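Local coordinates for Melibiose/raffinose/stachyose-binding protein MelE (Bacillus subtilis subsp. subtilis str. 168, PDB 4R6H) that binds melibiose, raffinose and stachyose and serves as the solute-binding component of the ABC transporter that imports these sugars, at residues 150-155 against 264-269; 180-185 against 243-248; 188-193 against 251-256; 200-205 against 372-377; 339-344 against 352-357. All blocks are in the same frame, centred on the assembly; numbering follows the deposited sequence. Where two conformers were deposited one is given.

Interaction 1: 150-155 against 264-269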
# COMPACT_ATOMS: atom_id res chain seq x y z
N ASN A 150 19.83 12.88 7.09
CA ASN A 150 21.04 13.69 7.17
C ASN A 150 20.99 14.84 6.17
O ASN A 150 21.44 15.95 6.50
CB ASN A 150 22.23 12.78 6.93
CG ASN A 150 22.02 11.35 7.50
OD1 ASN A 150 22.35 11.11 8.66
ND2 ASN A 150 21.42 10.42 6.70
N ILE A 151 20.44 14.58 4.97
CA ILE A 151 20.36 15.63 3.96
C ILE A 151 19.43 16.74 4.41
O ILE A 151 19.73 17.94 4.27
CB ILE A 151 19.96 15.06 2.57
CG1 ILE A 151 21.09 14.25 1.98
CG2 ILE A 151 19.55 16.16 1.62
CD1 ILE A 151 20.72 13.50 0.71
N LEU A 152 18.28 16.38 4.97
CA LEU A 152 17.38 17.39 5.46
C LEU A 152 18.01 18.20 6.60
O LEU A 152 17.91 19.41 6.59
CB LEU A 152 16.01 16.85 5.88
CG LEU A 152 14.99 16.61 4.77
CD1 LEU A 152 15.45 15.77 3.61
CD2 LEU A 152 13.69 16.13 5.37
N ASP A 153 18.72 17.53 7.52
CA ASP A 153 19.43 18.27 8.57
C ASP A 153 20.52 19.19 8.02
O ASP A 153 20.65 20.33 8.48
CB ASP A 153 20.02 17.31 9.60
CG ASP A 153 18.97 16.73 10.54
OD1 ASP A 153 17.89 17.35 10.66
OD2 ASP A 153 19.25 15.69 11.14
N ARG A 154 21.26 18.74 7.02
CA ARG A 154 22.30 19.60 6.40
C ARG A 154 21.74 20.92 5.91
O ARG A 154 22.39 21.98 6.03
CB ARG A 154 22.94 18.85 5.24
CG ARG A 154 24.13 19.52 4.60
CD ARG A 154 24.70 18.67 3.46
NE ARG A 154 25.45 17.54 3.99
CZ ARG A 154 26.75 17.55 4.33
NH1 ARG A 154 27.49 18.63 4.13
NH2 ARG A 154 27.31 16.46 4.85
N TYR A 155 20.54 20.88 5.37
CA TYR A 155 19.95 22.08 4.77
C TYR A 155 18.89 22.77 5.59
O TYR A 155 18.25 23.72 5.11
CB TYR A 155 19.41 21.72 3.36
CG TYR A 155 20.45 21.22 2.43
CD1 TYR A 155 21.71 21.84 2.34
CD2 TYR A 155 20.22 20.12 1.60
CE1 TYR A 155 22.70 21.38 1.49
CE2 TYR A 155 21.21 19.66 0.74
CZ TYR A 155 22.44 20.29 0.69
OH TYR A 155 23.37 19.79 -0.19
N LYS A 264 22.65 10.50 -2.63
CA LYS A 264 22.31 11.12 -3.89
C LYS A 264 20.83 11.49 -4.05
O LYS A 264 20.45 12.14 -5.06
CB LYS A 264 22.84 10.29 -5.05
CG LYS A 264 24.37 10.38 -5.14
CD LYS A 264 24.97 9.50 -6.22
CE LYS A 264 26.50 9.61 -6.23
NZ LYS A 264 27.12 8.36 -6.75
N ILE A 265 20.02 11.14 -3.04
CA ILE A 265 18.56 11.31 -3.15
C ILE A 265 18.02 11.85 -1.85
O ILE A 265 18.27 11.27 -0.79
CB ILE A 265 17.86 9.96 -3.46
CG1 ILE A 265 18.17 9.47 -4.88
CG2 ILE A 265 16.35 10.08 -3.31
CD1 ILE A 265 17.75 8.03 -5.12
N ALA A 266 17.24 12.93 -1.88
CA ALA A 266 16.62 13.43 -0.65
C ALA A 266 15.31 12.73 -0.29
O ALA A 266 15.17 12.23 0.81
CB ALA A 266 16.41 14.94 -0.70
N PHE A 267 14.36 12.71 -1.22
CA PHE A 267 13.04 12.09 -1.02
C PHE A 267 12.74 11.09 -2.13
O PHE A 267 13.15 11.25 -3.27
CB PHE A 267 11.94 13.12 -1.10
CG PHE A 267 11.91 14.11 0.02
CD1 PHE A 267 11.15 13.86 1.16
CD2 PHE A 267 12.54 15.35 -0.11
CE1 PHE A 267 11.05 14.82 2.15
CE2 PHE A 267 12.47 16.30 0.91
CZ PHE A 267 11.71 16.04 2.03
N THR A 268 11.91 10.11 -1.79
CA THR A 268 11.32 9.21 -2.78
C THR A 268 10.03 8.67 -2.21
O THR A 268 9.84 8.72 -1.01
CB THR A 268 12.30 8.11 -3.26
OG1 THR A 268 11.82 7.51 -4.45
CG2 THR A 268 12.50 7.02 -2.20
N MET A 269 9.12 8.19 -3.05
CA MET A 269 7.89 7.58 -2.54
C MET A 269 8.21 6.31 -1.82
O MET A 269 9.17 5.59 -2.15
CB MET A 269 6.92 7.28 -3.67
CG MET A 269 6.44 8.43 -4.53
SD MET A 269 5.43 9.75 -3.87
CE MET A 269 4.01 8.82 -3.20
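Ile151 and Leu152, neighbours on one turn of helix 149-155, both lean on the bend in the chain at Ala266, where strand 265-269 turns a corner. The contact is closest at the Ile151 end. Its CD1 reaches 3.6 Å from Ile265 O, a methyl against a backbone carbonyl, while the other branch, CG2, sits 4.1 Å from Ala266 CB. The first torsion of Ile151 (chi1 -71°) divides the work: CG1 runs beside the backbone N and carries CD1 to the carbonyl, and CG2, on the carbonyl-carbon side, is left to meet the alanine methyl. Leu152 crosses Phe267 at about a right angle and brings both methyls to the far end of the ring. CD2 approaches Phe267 CZ obliquely at 3.9 Å, and CD1 is 4.1 Å from both Phe267 CE2 and CZ. Phe166 meets the Phe267 ring edge-to-face, and Leu170 of helix 163-177 also touches it.

The looser side is the outer flank of the helix. Asp153 and Arg154 are exposed there and do not touch 264-269; Lys264 is exposed too, and its CB points away from the helix. The side chains meet through apolar groups, apart from the methyl that rests on the carbonyl of Ile265. The arrangement is that of a helix packed on a strand of the mixed sheet, as in the alpha/beta lobes of bacterial solute-binding proteins.

Interaction 2: 180-185 against 243-248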
# COMPACT_ATOMS: atom_id res chain seq x y z
N SER A 180 23.69 18.45 -6.99
CA SER A 180 24.38 17.21 -6.65
C SER A 180 23.48 16.15 -5.95
O SER A 180 23.88 14.99 -5.77
CB SER A 180 25.57 17.46 -5.71
OG SER A 180 25.18 17.99 -4.44
N ILE A 181 22.31 16.59 -5.48
CA ILE A 181 21.37 15.72 -4.84
C ILE A 181 20.03 15.79 -5.60
O ILE A 181 19.50 16.88 -5.83
CB ILE A 181 21.17 16.10 -3.36
CG1 ILE A 181 22.42 15.82 -2.52
CG2 ILE A 181 19.98 15.33 -2.78
CD1 ILE A 181 22.39 16.40 -1.12
N VAL A 182 19.49 14.63 -5.96
CA VAL A 182 18.13 14.59 -6.56
C VAL A 182 17.11 14.89 -5.48
O VAL A 182 17.02 14.14 -4.48
CB VAL A 182 17.82 13.24 -7.18
CG1 VAL A 182 16.41 13.25 -7.70
CG2 VAL A 182 18.82 12.89 -8.29
N PRO A 183 16.28 15.95 -5.66
CA PRO A 183 15.38 16.25 -4.55
C PRO A 183 14.29 15.17 -4.39
O PRO A 183 14.04 14.77 -3.22
CB PRO A 183 14.81 17.63 -4.90
CG PRO A 183 15.83 18.22 -5.81
CD PRO A 183 16.40 17.11 -6.58
N PHE A 184 13.70 14.69 -5.48
CA PHE A 184 12.60 13.71 -5.40
C PHE A 184 12.80 12.73 -6.52
O PHE A 184 12.74 13.11 -7.66
CB PHE A 184 11.31 14.48 -5.54
CG PHE A 184 10.04 13.69 -5.33
CD1 PHE A 184 9.98 12.54 -4.53
CD2 PHE A 184 8.84 14.19 -5.85
CE1 PHE A 184 8.78 11.89 -4.30
CE2 PHE A 184 7.63 13.55 -5.60
CZ PHE A 184 7.61 12.39 -4.85
N TRP A 185 13.11 11.49 -6.22
CA TRP A 185 13.57 10.52 -7.21
C TRP A 185 12.51 9.54 -7.61
O TRP A 185 11.80 9.02 -6.77
CB TRP A 185 14.78 9.75 -6.67
CG TRP A 185 15.50 8.90 -7.66
CD1 TRP A 185 16.58 9.26 -8.43
CD2 TRP A 185 15.27 7.53 -7.91
NE1 TRP A 185 17.00 8.19 -9.18
CE2 TRP A 185 16.22 7.10 -8.88
CE3 TRP A 185 14.35 6.60 -7.43
CZ2 TRP A 185 16.25 5.78 -9.37
CZ3 TRP A 185 14.39 5.30 -7.91
CH2 TRP A 185 15.35 4.90 -8.84
N LEU A 243 13.28 19.28 -10.10
CA LEU A 243 13.11 18.80 -8.70
C LEU A 243 13.02 17.28 -8.65
O LEU A 243 13.10 16.69 -7.58
CB LEU A 243 11.90 19.38 -8.09
CG LEU A 243 11.83 20.92 -8.18
CD1 LEU A 243 10.56 21.47 -7.56
CD2 LEU A 243 13.08 21.53 -7.58
N ILE A 244 12.81 16.66 -9.80
CA ILE A 244 12.93 15.22 -9.96
C ILE A 244 14.19 14.90 -10.75
O ILE A 244 14.85 15.80 -11.31
CB ILE A 244 11.62 14.56 -10.50
CG1 ILE A 244 11.25 15.11 -11.88
CG2 ILE A 244 10.47 14.75 -9.51
CD1 ILE A 244 10.23 14.25 -12.61
N ASN A 245 14.59 13.64 -10.76
CA ASN A 245 15.72 13.24 -11.52
C ASN A 245 15.53 13.47 -13.03
O ASN A 245 14.49 13.16 -13.60
CB ASN A 245 16.14 11.79 -11.25
CG ASN A 245 14.99 10.79 -11.15
OD1 ASN A 245 13.98 11.06 -10.50
ND2 ASN A 245 15.18 9.62 -11.72
N ILE A 246 16.58 13.99 -13.64
CA ILE A 246 16.61 14.26 -15.08
C ILE A 246 16.34 13.02 -15.92
O ILE A 246 15.69 13.12 -16.96
CB ILE A 246 17.96 14.95 -15.48
CG1 ILE A 246 17.91 15.51 -16.91
CG2 ILE A 246 19.13 14.00 -15.34
CD1 ILE A 246 16.93 16.65 -17.10
N ASP A 247 16.79 11.86 -15.43
CA ASP A 247 16.63 10.57 -16.09
C ASP A 247 15.40 9.79 -15.64
O ASP A 247 15.37 8.59 -15.78
CB ASP A 247 17.89 9.71 -15.92
CG ASP A 247 18.10 9.19 -14.48
OD1 ASP A 247 17.55 9.80 -13.55
OD2 ASP A 247 18.82 8.17 -14.32
N ALA A 248 14.39 10.49 -15.11
CA ALA A 248 13.20 9.79 -14.58
C ALA A 248 12.60 8.79 -15.54
O ALA A 248 12.32 7.65 -15.14
CB ALA A 248 12.16 10.77 -14.09
O HOH W 1 18.82 8.05 -11.45
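Asn245 lays its amide over one face of the Trp185 indole where the edge of the mixed sheet, strand 182-185, meets the loop between helices 229-240 and 256-261, in an alpha/beta lobe of this solute-binding protein. The amide is almost flat on the ring, their planes 15° apart, with ND2 offset toward the rim and 3.4 Å from Trp185 NE1; both are donors, so no hydrogen bond joins them. Two torsions bring the groups together: CG of Trp185 is anti to the backbone N (chi1 -170°), while CG of Asn245 sits between its backbone N and carbonyl carbon (chi1 42°). Asn245 is fixed at both ends of its amide, OD1 accepting from Phe186 N and ND2 donating to Asp247 OD1 at 3.0 Å, the oxygen being met from above the carboxylate plane.

Earlier in strand 182-185, Val182 CG1 lies 3.8 Å from Asn245 CB, and Pro183 CB presses on Leu243 O at 3.3 Å. The same carbonyl takes a weak, bent bond from Phe184 N. Phe184 CD2 approaches Ile244 CG2 obliquely at 4.0 Å, and Phe184 O, buried with no conventional donor, receives a CA-H...O contact from Ile244 CA at 3.1 Å. At the indole edge a water lies in the ring plane, accepting from Trp185 NE1 at 2.9 Å and donating to Asp247 OD2.

Interaction 3: 188-193 against 251-256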
# COMPACT_ATOMS: atom_id res chain seq x y z
N GLY A 188 11.22 5.98 -13.12
CA GLY A 188 10.18 6.21 -14.09
C GLY A 188 10.18 5.19 -15.22
O GLY A 188 9.24 5.14 -16.00
N TYR A 189 11.23 4.37 -15.34
CA TYR A 189 11.18 3.26 -16.28
C TYR A 189 9.98 2.37 -16.02
O TYR A 189 9.35 1.79 -16.99
CB TYR A 189 12.48 2.43 -16.20
CG TYR A 189 12.58 1.39 -17.27
CD1 TYR A 189 13.17 1.72 -18.48
CD2 TYR A 189 12.09 0.13 -17.08
CE1 TYR A 189 13.27 0.77 -19.49
CE2 TYR A 189 12.19 -0.85 -18.07
CZ TYR A 189 12.77 -0.50 -19.29
OH TYR A 189 12.88 -1.45 -20.30
N ASP A 190 9.62 2.21 -14.74
CA ASP A 190 8.47 1.41 -14.31
C ASP A 190 7.30 2.38 -14.12
O ASP A 190 7.36 3.27 -13.27
CB ASP A 190 8.77 0.67 -13.01
CG ASP A 190 7.65 -0.28 -12.56
OD1 ASP A 190 6.48 -0.16 -12.98
OD2 ASP A 190 7.93 -1.20 -11.75
N LYS A 191 6.26 2.19 -14.91
CA LYS A 191 5.11 3.12 -14.83
C LYS A 191 4.49 3.15 -13.45
O LYS A 191 3.92 4.19 -13.07
CB LYS A 191 4.04 2.76 -15.88
CG LYS A 191 3.33 1.45 -15.67
CD LYS A 191 2.10 1.30 -16.57
CE LYS A 191 2.23 2.03 -17.90
NZ LYS A 191 1.17 1.68 -18.89
N SER A 192 4.60 2.08 -12.68
CA SER A 192 3.97 2.04 -11.36
C SER A 192 4.60 3.13 -10.45
O SER A 192 4.00 3.53 -9.44
CB SER A 192 4.09 0.63 -10.73
OG SER A 192 5.39 0.44 -10.28
N SER A 193 5.82 3.58 -10.76
CA SER A 193 6.44 4.67 -9.97
C SER A 193 5.59 5.93 -10.02
O SER A 193 5.46 6.66 -9.02
CB SER A 193 7.85 4.95 -10.47
OG SER A 193 8.62 3.75 -10.31
N ALA A 251 15.05 5.73 -15.43
CA ALA A 251 15.59 5.23 -14.16
C ALA A 251 14.84 4.01 -13.69
O ALA A 251 13.62 3.92 -13.76
CB ALA A 251 15.52 6.31 -13.13
N LYS A 252 15.60 3.03 -13.19
CA LYS A 252 15.10 1.74 -12.84
C LYS A 252 15.06 1.53 -11.33
O LYS A 252 15.86 2.07 -10.57
CB LYS A 252 15.95 0.68 -13.52
CG LYS A 252 15.74 0.75 -15.02
CD LYS A 252 16.41 -0.41 -15.73
CE LYS A 252 16.25 -0.24 -17.24
NZ LYS A 252 17.17 -1.14 -17.97
N LYS A 253 14.08 0.75 -10.86
CA LYS A 253 13.93 0.45 -9.44
C LYS A 253 15.21 -0.13 -8.84
O LYS A 253 15.54 0.11 -7.68
CB LYS A 253 12.78 -0.52 -9.23
CG LYS A 253 11.41 0.08 -9.54
CD LYS A 253 10.27 -0.86 -9.14
CE LYS A 253 10.42 -2.28 -9.71
NZ LYS A 253 10.41 -2.41 -11.21
N SER A 254 15.95 -0.90 -9.64
CA SER A 254 17.17 -1.55 -9.17
C SER A 254 18.27 -0.57 -8.80
O SER A 254 19.19 -0.98 -8.12
CB SER A 254 17.72 -2.51 -10.24
OG SER A 254 18.03 -1.80 -11.38
N GLN A 255 18.16 0.71 -9.22
CA GLN A 255 19.15 1.73 -8.93
C GLN A 255 18.95 2.43 -7.58
O GLN A 255 19.85 3.10 -7.06
CB GLN A 255 19.17 2.76 -10.05
CG GLN A 255 19.49 2.17 -11.44
CD GLN A 255 19.09 3.03 -12.65
OE1 GLN A 255 18.27 3.93 -12.57
NE2 GLN A 255 19.69 2.72 -13.79
N LEU A 256 17.76 2.28 -6.99
CA LEU A 256 17.37 3.13 -5.88
C LEU A 256 18.26 2.95 -4.65
O LEU A 256 18.73 3.93 -4.05
CB LEU A 256 15.90 2.87 -5.51
CG LEU A 256 15.40 3.54 -4.19
CD1 LEU A 256 15.57 5.05 -4.24
CD2 LEU A 256 13.99 3.12 -3.88
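Tyr189 N donates to Ala251 O at 2.9 Å, a fairly straight backbone bond (153° at the hydrogen) that ties the turn ahead of helix 192-206 to the loop ahead of helix 256-261. Two lysines of that loop then reach back across the join. Lys252 lies alongside Tyr189, both side chains pointing the same way, and its extended chain puts CE over the middle of one ring face, 3.8 Å from the centroid, a CH-pi contact. Its NZ stays over the same face at 4.8 Å from the centroid, adding a cation-pi interaction at the surface.

Lys253 takes another route. Its chain bends at the last two torsions, curling NZ round to Asp190 OD2 for a salt bridge of 2.8 Å, met on the anti side of the carboxylate. With chi1 at -175°, CG of Asp190 lies opposite the backbone N, and the two oxygens part company: OD2 faces the lysine, while OD1 accepts from Ser192 N at 2.9 Å. An alanine here would remove both acceptors and would probably leave the ammonium of Lys253 without its mate and the amide of Ser192 without its cap. Lys252 N donates in turn to Gln255 OE1, also at 2.9 Å, a bond within 251-256. The capping bond of Asp190 onto the amide of Ser192 is characteristic of a helix N-terminus, here that of helix 192-206.

Interaction 4: 200-205 against 372-377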
# COMPACT_ATOMS: atom_id res chain seq x y z
N GLN A 200 -1.28 7.97 -4.15
CA GLN A 200 -1.14 8.44 -2.80
C GLN A 200 -1.66 9.86 -2.65
O GLN A 200 -2.39 10.14 -1.72
CB GLN A 200 0.31 8.41 -2.27
CG GLN A 200 0.78 7.05 -1.83
CD GLN A 200 2.18 7.04 -1.22
OE1 GLN A 200 2.95 6.15 -1.52
NE2 GLN A 200 2.43 7.92 -0.25
N PHE A 201 -1.29 10.75 -3.59
CA PHE A 201 -1.68 12.16 -3.42
C PHE A 201 -3.15 12.42 -3.77
O PHE A 201 -3.71 13.44 -3.38
CB PHE A 201 -0.72 13.11 -4.13
CG PHE A 201 0.56 13.35 -3.39
CD1 PHE A 201 0.60 14.11 -2.20
CD2 PHE A 201 1.75 12.84 -3.87
CE1 PHE A 201 1.80 14.33 -1.56
CE2 PHE A 201 2.96 13.08 -3.24
CZ PHE A 201 2.98 13.83 -2.05
N ALA A 202 -3.78 11.50 -4.48
CA ALA A 202 -5.23 11.63 -4.73
C ALA A 202 -6.04 11.65 -3.44
O ALA A 202 -7.08 12.28 -3.35
CB ALA A 202 -5.71 10.48 -5.60
N THR A 203 -5.56 10.96 -2.40
CA THR A 203 -6.24 10.95 -1.10
C THR A 203 -6.31 12.34 -0.41
O THR A 203 -7.44 12.81 -0.16
CB THR A 203 -5.67 9.81 -0.21
OG1 THR A 203 -6.09 8.53 -0.74
CG2 THR A 203 -6.14 9.89 1.22
N PRO A 204 -5.17 13.02 -0.18
CA PRO A 204 -5.30 14.38 0.38
C PRO A 204 -6.02 15.31 -0.59
O PRO A 204 -6.71 16.25 -0.14
CB PRO A 204 -3.86 14.82 0.59
CG PRO A 204 -2.98 13.87 -0.16
CD PRO A 204 -3.75 12.58 -0.21
N LEU A 205 -5.93 15.08 -1.89
CA LEU A 205 -6.58 16.01 -2.83
C LEU A 205 -8.08 15.88 -2.79
O LEU A 205 -8.78 16.89 -2.75
CB LEU A 205 -6.10 15.79 -4.25
CG LEU A 205 -6.71 16.67 -5.36
CD1 LEU A 205 -6.26 18.09 -5.16
CD2 LEU A 205 -6.29 16.14 -6.69
N PRO A 372 -7.29 4.13 3.13
CA PRO A 372 -7.01 3.11 2.14
C PRO A 372 -6.50 3.66 0.83
O PRO A 372 -6.77 4.83 0.48
CB PRO A 372 -8.39 2.42 1.94
CG PRO A 372 -9.37 3.49 2.32
CD PRO A 372 -8.73 4.26 3.42
N TYR A 373 -5.80 2.86 0.05
CA TYR A 373 -5.36 3.32 -1.26
C TYR A 373 -6.53 3.80 -2.11
O TYR A 373 -7.54 3.12 -2.27
CB TYR A 373 -4.55 2.25 -2.00
CG TYR A 373 -3.07 2.45 -1.80
CD1 TYR A 373 -2.37 3.39 -2.54
CD2 TYR A 373 -2.40 1.75 -0.82
CE1 TYR A 373 -1.03 3.59 -2.35
CE2 TYR A 373 -1.05 1.95 -0.61
CZ TYR A 373 -0.38 2.87 -1.38
OH TYR A 373 0.96 3.08 -1.19
N PHE A 374 -6.37 4.99 -2.66
CA PHE A 374 -7.44 5.67 -3.39
C PHE A 374 -8.01 4.78 -4.49
O PHE A 374 -9.25 4.68 -4.67
CB PHE A 374 -6.88 6.97 -3.98
CG PHE A 374 -7.82 7.74 -4.84
CD1 PHE A 374 -8.73 8.60 -4.25
CD2 PHE A 374 -7.74 7.67 -6.21
CE1 PHE A 374 -9.57 9.36 -5.01
CE2 PHE A 374 -8.60 8.44 -6.99
CZ PHE A 374 -9.50 9.28 -6.38
N ASP A 375 -7.14 4.15 -5.28
CA ASP A 375 -7.63 3.44 -6.45
C ASP A 375 -8.47 2.23 -6.09
O ASP A 375 -9.40 1.87 -6.83
CB ASP A 375 -6.50 3.04 -7.41
CG ASP A 375 -5.64 1.89 -6.87
OD1 ASP A 375 -5.04 2.01 -5.78
OD2 ASP A 375 -5.58 0.84 -7.55
N ARG A 376 -8.16 1.60 -4.96
CA ARG A 376 -8.86 0.41 -4.54
C ARG A 376 -10.26 0.71 -4.04
O ARG A 376 -11.17 -0.10 -4.18
CB ARG A 376 -7.99 -0.38 -3.52
CG ARG A 376 -6.64 -0.75 -4.13
CD ARG A 376 -5.85 -1.79 -3.32
NE ARG A 376 -4.40 -1.60 -3.49
CZ ARG A 376 -3.45 -2.29 -2.86
NH1 ARG A 376 -3.76 -3.27 -2.03
NH2 ARG A 376 -2.16 -2.00 -3.07
N LEU A 377 -10.49 1.90 -3.51
CA LEU A 377 -11.79 2.23 -3.02
C LEU A 377 -12.63 3.08 -3.96
O LEU A 377 -13.85 2.96 -3.96
CB LEU A 377 -11.63 2.87 -1.63
CG LEU A 377 -12.80 2.81 -0.64
CD1 LEU A 377 -13.08 1.36 -0.25
CD2 LEU A 377 -12.53 3.63 0.60
O HOH W 2 -4.28 6.69 -1.85
O HOH W 3 -8.25 7.24 0.31
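Gln200 meets Tyr373 first: its CG comes obliquely to the phenol ring, 3.9 Å from Tyr373 CE1, with the amide plane turned nearly perpendicular to the ring. The polar ends look elsewhere. Gln200 OE1 accepts from Gln196, its NE2 reaches Thr292 and Gly144 O, and the Tyr373 hydroxyl bonds to Asp143. Tyr373 was modelled in two conformers, so its ring contact and hydroxyl bond hold for one of them and are less certain.

Two residues on, Ala202 points its methyl straight at Phe374. CB stands over the centre of one ring face, 3.5 Å from the centroid and 14° off the normal, a close CH-pi contact. The ring is delivered there because CG of Phe374 lies anti to the backbone N (chi1 176°).

Thr203 closes the contact through two waters. One donates to Thr203 OG1 and accepts from Phe374 N, both at 2.8 Å. The other accepts from Thr203 OG1 and donates to Pro372 O. The hydroxyl oxygen also touches Phe374 CB at 3.7 Å.

The chemistry is therefore mixed: a methyl-on-ring core beside a water-mediated border, in which one threonine hydroxyl, through two waters, satisfies an amide in the first turn of helix 374-378 and a carbonyl just before it.

Interaction 5: 339-344 against 352-357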
# COMPACT_ATOMS: atom_id res chain seq x y z
N MET A 339 5.37 -13.09 11.82
CA MET A 339 4.88 -12.87 10.47
C MET A 339 5.02 -11.39 10.06
O MET A 339 5.48 -11.10 8.97
CB MET A 339 3.46 -13.36 10.32
CG MET A 339 2.93 -13.41 8.92
SD MET A 339 3.70 -14.68 7.88
CE MET A 339 4.77 -13.72 6.81
N ALA A 340 4.62 -10.47 10.95
CA ALA A 340 4.73 -9.05 10.62
C ALA A 340 6.16 -8.63 10.34
O ALA A 340 6.43 -7.92 9.35
CB ALA A 340 4.10 -8.22 11.73
N GLU A 341 7.09 -9.07 11.18
CA GLU A 341 8.48 -8.74 10.92
C GLU A 341 9.01 -9.21 9.56
O GLU A 341 9.78 -8.54 8.89
CB GLU A 341 9.35 -9.27 12.07
CG GLU A 341 9.16 -8.44 13.33
CD GLU A 341 9.88 -8.95 14.56
OE1 GLU A 341 10.68 -9.91 14.47
OE2 GLU A 341 9.65 -8.38 15.65
N ALA A 342 8.57 -10.38 9.13
CA ALA A 342 8.95 -10.87 7.80
C ALA A 342 8.48 -9.99 6.66
O ALA A 342 9.08 -9.96 5.60
CB ALA A 342 8.44 -12.28 7.62
N THR A 343 7.37 -9.27 6.89
CA THR A 343 6.79 -8.35 5.93
C THR A 343 7.29 -6.91 6.05
O THR A 343 6.89 -6.05 5.24
CB THR A 343 5.24 -8.29 6.03
OG1 THR A 343 4.84 -7.53 7.20
CG2 THR A 343 4.62 -9.70 6.07
N SER A 344 8.10 -6.65 7.07
CA SER A 344 8.67 -5.33 7.36
C SER A 344 7.62 -4.28 7.68
O SER A 344 7.85 -3.09 7.50
CB SER A 344 9.60 -4.85 6.23
OG SER A 344 10.66 -5.81 6.07
N VAL A 352 0.66 -6.35 19.71
CA VAL A 352 1.84 -6.91 19.04
C VAL A 352 2.70 -5.78 18.57
O VAL A 352 2.27 -4.91 17.80
CB VAL A 352 1.44 -7.72 17.80
CG1 VAL A 352 2.69 -8.27 17.12
CG2 VAL A 352 0.48 -8.82 18.19
N LYS A 353 3.94 -5.75 19.01
CA LYS A 353 4.81 -4.68 18.61
C LYS A 353 5.98 -5.28 17.84
O LYS A 353 7.03 -5.63 18.38
CB LYS A 353 5.27 -3.85 19.81
CG LYS A 353 4.16 -2.97 20.40
CD LYS A 353 3.90 -1.78 19.48
CE LYS A 353 3.01 -0.71 20.10
NZ LYS A 353 2.75 0.38 19.12
N ALA A 354 5.79 -5.38 16.53
CA ALA A 354 6.79 -5.93 15.62
C ALA A 354 8.01 -5.01 15.59
O ALA A 354 7.86 -3.80 15.47
CB ALA A 354 6.25 -6.06 14.21
N ASP A 355 9.19 -5.60 15.70
CA ASP A 355 10.45 -4.88 15.71
C ASP A 355 10.89 -4.66 14.28
O ASP A 355 11.62 -5.45 13.70
CB ASP A 355 11.46 -5.66 16.52
CG ASP A 355 12.83 -5.01 16.59
OD1 ASP A 355 12.99 -3.90 16.11
OD2 ASP A 355 13.78 -5.65 17.09
N ILE A 356 10.35 -3.60 13.66
CA ILE A 356 10.60 -3.30 12.26
C ILE A 356 11.44 -2.02 12.16
O ILE A 356 11.48 -1.18 13.10
CB ILE A 356 9.28 -3.17 11.44
CG1 ILE A 356 8.44 -1.98 11.95
CG2 ILE A 356 8.48 -4.48 11.53
CD1 ILE A 356 7.18 -1.71 11.16
N PHE A 357 12.03 -1.82 10.99
CA PHE A 357 12.97 -0.73 10.79
C PHE A 357 12.35 0.65 11.04
O PHE A 357 12.97 1.52 11.70
CB PHE A 357 13.63 -0.81 9.41
CG PHE A 357 14.69 0.22 9.22
CD1 PHE A 357 14.39 1.45 8.69
CD2 PHE A 357 15.99 -0.07 9.56
CE1 PHE A 357 15.40 2.39 8.51
CE2 PHE A 357 17.00 0.89 9.38
CZ PHE A 357 16.68 2.09 8.84
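A Schellman motif ends helix 333-343 at Ser344; the chain then returns to the helix, and 352-357 runs alongside its last turn in the same direction, packing against that turn and Ser344. Within this run an inverse gamma turn is centred on Asp355. Its amide is taken by Glu341: Asp355 N donates to Glu341 OE2 at 2.8 Å, nearly straight at 165°, meeting the carboxylate on its anti side and 30° out of its plane. Glu341 gets there with CG beside its backbone N (chi1 -73°) and the rest of the chain extended, so that it lies over the loop, with CG 3.9 Å from Ala354 CB. The same OE2 forms a salt bridge with Lys337, one turn back in the helix, which would help to offset the nearby carboxylate of Asp355, whose OD2 is 5.2 Å from Glu341 OE2. A leucine in place of Glu341 would probably leave the Asp355 amide without its acceptor and Lys337 without this salt-bridge partner.

Beside this polar grip the fit is apolar. Ala340 CB and Ala354 CB meet methyl to methyl at 3.9 Å, two small residues that let the chains come close. Within the helix, Thr343 OG1 donates to Ala340 O at 2.7 Å on a lone pair in the carbonyl plane, and also bonds to Asn139. Past the cap, Ser344 OG is engaged by Gln276, while Ile356 covers the backbone of the turn, its CG2 resting 3.9 Å from Ser344 C.

In the fold
Interactions 1 and 2 share the mixed sheet, where strands 265-269 and 182-185 run side by side; their centres are 11 Å apart, and Thr268 OG1 probably bonds to Trp185 O at 2.8 Å. Interaction 3 continues from interaction 2, centres 13 Å apart, with the indole of Trp185 packing on Ala251 and Leu256. Helix 192-206 then carries the chain from interaction 3 to interaction 4, centres 21 Å apart, and Met269 SD of interaction 1 lies 4.2 Å from Phe201 CE2 there. Interaction 5 touches none of the others: its nearest atoms are about 10 Å from interaction 1 and about 13 Å from interaction 4. The model is the open conformation.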